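Alanine racemase, biosynthetic (Pseudomonas aeruginosa PAO1, PDB 6A2F) is a two-domain alanine racemase of the fold that joins a TIM barrel to a beta-strand domain, and is modelled here as a dimer with bound D-lysine. Local coordinates at residues P232-L243 / A315-A326. Numbering follows the deposited sequence.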
loop_
_atom_site.group_PDB
_atom_site.type_symbol
_atom_site.label_atom_id
_atom_site.label_comp_id
_atom_site.label_asym_id
_atom_site.label_seq_id
_atom_site.Cartn_x
_atom_site.Cartn_y
_atom_site.Cartn_z
ATOM N N PRO A 232 18.408 2.634 -10.315
ATOM C CA PRO A 232 17.215 2.713 -9.460
ATOM C C PRO A 232 16.609 4.110 -9.443
ATOM O O PRO A 232 17.322 5.095 -9.265
ATOM C CB PRO A 232 17.738 2.326 -8.067
ATOM C CG PRO A 232 19.212 2.536 -8.128
ATOM C CD PRO A 232 19.614 2.266 -9.549
ATOM N N ALA A 233 15.299 4.187 -9.643
ATOM C CA ALA A 233 14.613 5.470 -9.726
ATOM C C ALA A 233 14.221 6.012 -8.355
ATOM O O ALA A 233 14.366 7.209 -8.105
ATOM C CB ALA A 233 13.395 5.369 -10.634
ATOM N N MET A 234 13.738 5.134 -7.475
ATOM C CA MET A 234 13.212 5.562 -6.179
ATOM C C MET A 234 14.170 5.298 -5.026
ATOM O O MET A 234 14.718 4.204 -4.891
ATOM C CB MET A 234 11.856 4.911 -5.879
ATOM C CG MET A 234 11.113 5.576 -4.724
ATOM S SD MET A 234 9.791 4.597 -3.974
ATOM C CE MET A 234 8.536 4.680 -5.250
ATOM N N SER A 235 14.351 6.317 -4.193
ATOM C CA SER A 235 15.096 6.185 -2.956
ATOM C C SER A 235 14.174 6.550 -1.798
ATOM O O SER A 235 13.765 7.702 -1.662
ATOM C CB SER A 235 16.332 7.087 -2.980
ATOM O OG SER A 235 17.347 6.566 -2.149
ATOM N N LEU A 236 13.818 5.556 -0.988
ATOM C CA LEU A 236 12.980 5.792 0.184
ATOM C C LEU A 236 13.872 5.964 1.408
ATOM O O LEU A 236 14.497 5.010 1.876
ATOM C CB LEU A 236 11.962 4.659 0.377
ATOM C CG LEU A 236 10.895 4.831 1.471
ATOM C CD1 LEU A 236 9.982 6.013 1.179
ATOM C CD2 LEU A 236 10.079 3.558 1.660
ATOM N N GLY A 237 13.946 7.197 1.902
ATOM C CA GLY A 237 14.810 7.530 3.029
ATOM C C GLY A 237 14.035 7.952 4.263
ATOM O O GLY A 237 13.066 8.710 4.172
ATOM N N ALA A 238 14.463 7.447 5.418
ATOM C CA ALA A 238 13.900 7.845 6.699
ATOM C C ALA A 238 15.011 8.183 7.696
ATOM O O ALA A 238 16.154 8.429 7.301
ATOM C CB ALA A 238 12.989 6.755 7.246
ATOM N N GLN A 239 14.665 8.198 8.982
ATOM C CA GLN A 239 15.620 8.522 10.035
ATOM C C GLN A 239 15.413 7.693 11.287
ATOM O O GLN A 239 14.308 7.215 11.556
ATOM C CB GLN A 239 15.522 10.002 10.413
ATOM C CG GLN A 239 16.533 10.902 9.724
ATOM C CD GLN A 239 16.248 12.372 9.959
ATOM O OE1 GLN A 239 15.962 12.790 11.086
ATOM N NE2 GLN A 239 16.315 13.166 8.890
ATOM N N LEU A 240 16.491 7.532 12.051
ATOM C CA LEU A 240 16.402 7.016 13.409
ATOM C C LEU A 240 15.779 8.093 14.283
ATOM O O LEU A 240 16.285 9.213 14.348
ATOM C CB LEU A 240 17.787 6.644 13.942
ATOM C CG LEU A 240 18.536 5.462 13.327
ATOM C CD1 LEU A 240 19.883 5.331 14.016
ATOM C CD2 LEU A 240 17.745 4.165 13.435
ATOM N N ILE A 241 14.669 7.747 14.932
ATOM C CA ILE A 241 13.922 8.674 15.790
ATOM C C ILE A 241 14.010 8.256 17.260
ATOM O O ILE A 241 13.563 8.984 18.160
ATOM C CB ILE A 241 12.444 8.817 15.352
ATOM C CG1 ILE A 241 11.705 7.470 15.453
ATOM C CG2 ILE A 241 12.368 9.388 13.942
ATOM C CD1 ILE A 241 10.204 7.549 15.242
ATOM N N SER A 242 14.585 7.076 17.487
ATOM C CA SER A 242 14.803 6.558 18.833
ATOM C C SER A 242 15.917 5.521 18.851
ATOM O O SER A 242 16.158 4.831 17.856
ATOM C CB SER A 242 13.517 5.953 19.397
ATOM O OG SER A 242 13.699 5.555 20.741
ATOM N N LEU A 243 16.591 5.423 19.993
ATOM C CA LEU A 243 17.650 4.446 20.196
ATOM C C LEU A 243 17.603 3.949 21.639
ATOM O O LEU A 243 17.536 4.750 22.575
ATOM C CB LEU A 243 19.002 5.069 19.855
ATOM C CG LEU A 243 20.268 4.222 19.690
ATOM C CD1 LEU A 243 20.002 2.855 19.073
ATOM C CD2 LEU A 243 21.258 5.003 18.844
ATOM N N ALA A 315 26.021 4.704 15.459
ATOM C CA ALA A 315 24.701 5.150 15.015
ATOM C C ALA A 315 24.017 5.997 16.090
ATOM O O ALA A 315 24.042 5.647 17.270
ATOM C CB ALA A 315 23.833 3.957 14.641
ATOM N N ARG A 316 23.424 7.113 15.671
ATOM C CA ARG A 316 22.774 8.058 16.581
ATOM C C ARG A 316 21.404 8.480 16.062
ATOM O O ARG A 316 21.150 8.420 14.858
ATOM C CB ARG A 316 23.653 9.302 16.789
ATOM C CG ARG A 316 24.985 9.036 17.477
ATOM C CD ARG A 316 24.810 8.820 18.974
ATOM N NE ARG A 316 25.107 10.029 19.745
ATOM C CZ ARG A 316 26.269 10.272 20.351
ATOM N NH1 ARG A 316 26.441 11.407 21.024
ATOM N NH2 ARG A 316 27.260 9.386 20.290
ATOM N N VAL A 317 20.527 8.901 16.975
ATOM C CA VAL A 317 19.231 9.475 16.610
ATOM C C VAL A 317 19.442 10.637 15.636
ATOM O O VAL A 317 20.259 11.529 15.888
ATOM C CB VAL A 317 18.440 9.945 17.853
ATOM C CG1 VAL A 317 17.239 10.801 17.458
ATOM C CG2 VAL A 317 17.989 8.747 18.677
ATOM N N GLY A 318 18.720 10.601 14.515
ATOM C CA GLY A 318 18.854 11.607 13.469
ATOM C C GLY A 318 19.535 11.088 12.215
ATOM O O GLY A 318 19.434 11.707 11.156
ATOM N N ASP A 319 20.229 9.955 12.333
ATOM C CA ASP A 319 20.948 9.345 11.205
ATOM C C ASP A 319 20.004 8.897 10.086
ATOM O O ASP A 319 18.912 8.396 10.359
ATOM C CB ASP A 319 21.798 8.158 11.679
ATOM C CG ASP A 319 23.077 8.590 12.414
ATOM O OD1 ASP A 319 23.316 9.807 12.588
ATOM O OD2 ASP A 319 23.844 7.690 12.825
ATOM N N PRO A 320 20.419 9.085 8.819
ATOM C CA PRO A 320 19.582 8.695 7.685
ATOM C C PRO A 320 19.439 7.181 7.566
ATOM O O PRO A 320 20.400 6.445 7.796
ATOM C CB PRO A 320 20.340 9.255 6.478
ATOM C CG PRO A 320 21.760 9.357 6.930
ATOM C CD PRO A 320 21.681 9.716 8.384
ATOM N N VAL A 321 18.240 6.726 7.218
ATOM C CA VAL A 321 17.979 5.306 7.020
ATOM C C VAL A 321 17.460 5.080 5.603
ATOM O O VAL A 321 16.400 5.592 5.244
ATOM C CB VAL A 321 16.963 4.758 8.053
ATOM C CG1 VAL A 321 16.543 3.334 7.710
ATOM C CG2 VAL A 321 17.542 4.804 9.459
ATOM N N GLU A 322 18.212 4.329 4.802
ATOM C CA GLU A 322 17.749 3.944 3.465
ATOM C C GLU A 322 16.965 2.628 3.511
ATOM O O GLU A 322 17.525 1.571 3.821
ATOM C CB GLU A 322 18.911 3.850 2.468
ATOM C CG GLU A 322 18.454 3.574 1.042
ATOM C CD GLU A 322 19.571 3.657 0.016
ATOM O OE1 GLU A 322 19.654 2.754 -0.845
ATOM O OE2 GLU A 322 20.366 4.620 0.062
ATOM N N LEU A 323 15.666 2.705 3.220
ATOM C CA LEU A 323 14.827 1.511 3.141
ATOM C C LEU A 323 15.047 0.822 1.801
ATOM O O LEU A 323 15.061 -0.407 1.725
ATOM C CB LEU A 323 13.339 1.843 3.343
ATOM C CG LEU A 323 12.762 2.236 4.715
ATOM C CD1 LEU A 323 13.330 1.420 5.871
ATOM C CD2 LEU A 323 12.913 3.725 4.983
ATOM N N TRP A 324 15.186 1.627 0.750
ATOM C CA TRP A 324 15.680 1.171 -0.554
ATOM C C TRP A 324 16.081 2.344 -1.435
ATOM O O TRP A 324 15.633 3.467 -1.214
ATOM C CB TRP A 324 14.677 0.263 -1.279
ATOM C CG TRP A 324 13.311 0.847 -1.546
ATOM C CD1 TRP A 324 12.974 1.768 -2.504
ATOM C CD2 TRP A 324 12.094 0.504 -0.875
ATOM N NE1 TRP A 324 11.624 2.031 -2.455
ATOM C CE2 TRP A 324 11.060 1.269 -1.465
ATOM C CE3 TRP A 324 11.779 -0.372 0.173
ATOM C CZ2 TRP A 324 9.730 1.185 -1.041
ATOM C CZ3 TRP A 324 10.451 -0.453 0.599
ATOM C CH2 TRP A 324 9.444 0.322 -0.012
ATOM N N GLY A 325 16.936 2.075 -2.422
ATOM C CA GLY A 325 17.424 3.100 -3.346
ATOM C C GLY A 325 18.682 2.687 -4.091
ATOM O O GLY A 325 18.794 1.550 -4.563
ATOM N N ALA A 326 19.629 3.619 -4.195
ATOM C CA ALA A 326 20.888 3.373 -4.899
ATOM C C ALA A 326 21.870 2.530 -4.072
ATOM O O ALA A 326 22.748 1.872 -4.632
ATOM C CB ALA A 326 21.528 4.686 -5.327
HETATM O O HOH W 1 19.915 6.067 -2.753
#
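Over one face of the Trp-324 indole lies Leu-236 CD2, 3.8 Å from the centroid of the six-membered ring, a CH-pi contact. At the edge, near the ring plane, Trp-324 NE1 gives a weak hydrogen bond to Met-234 SD (3.5 Å), a Met-aromatic contact; Leu-344 and Leu-345 of helix 341-346 pack on the indole. With chi1 of Trp-324 at 58°, CG sits between backbone N and carbonyl carbon, and the ring reaches back to strand 234-243. The backbones pair antiparallel, and a beta bulge between Leu-236 and Gly-237 shifts the register. Ala-238 and Val-321 exchange two unlike bonds: Ala-238 N lies in the carbonyl plane of Val-321 O, whereas Val-321 N stands 52° out of the plane of Ala-238 O. The side chains of Leu-240 and Val-321 cross at about a right angle, Leu-240 CD2 lying 4.0 Å from Val-321 CG2 and Leu-240 CD1 3.4 Å from Arg-316 O. The type II turn from Arg-316 to Asp-319 is braced by Arg-316 N, which meets Asp-319 OD2 at 2.9 Å from above the carboxylate. One water links Ser-235 OG, Glu-322 OE2 and Ala-326 N, while Glu-322 OE1 accepts hydrogen bonds from Gly-327 N and Leu-328 N. Buried Leu-236, Ala-238, Val-321 and Trp-324 thus give one face of this C-terminal-domain strand pair apolar packing; backbone bonds join the strands, and carboxylate and water bonds lie toward the ends.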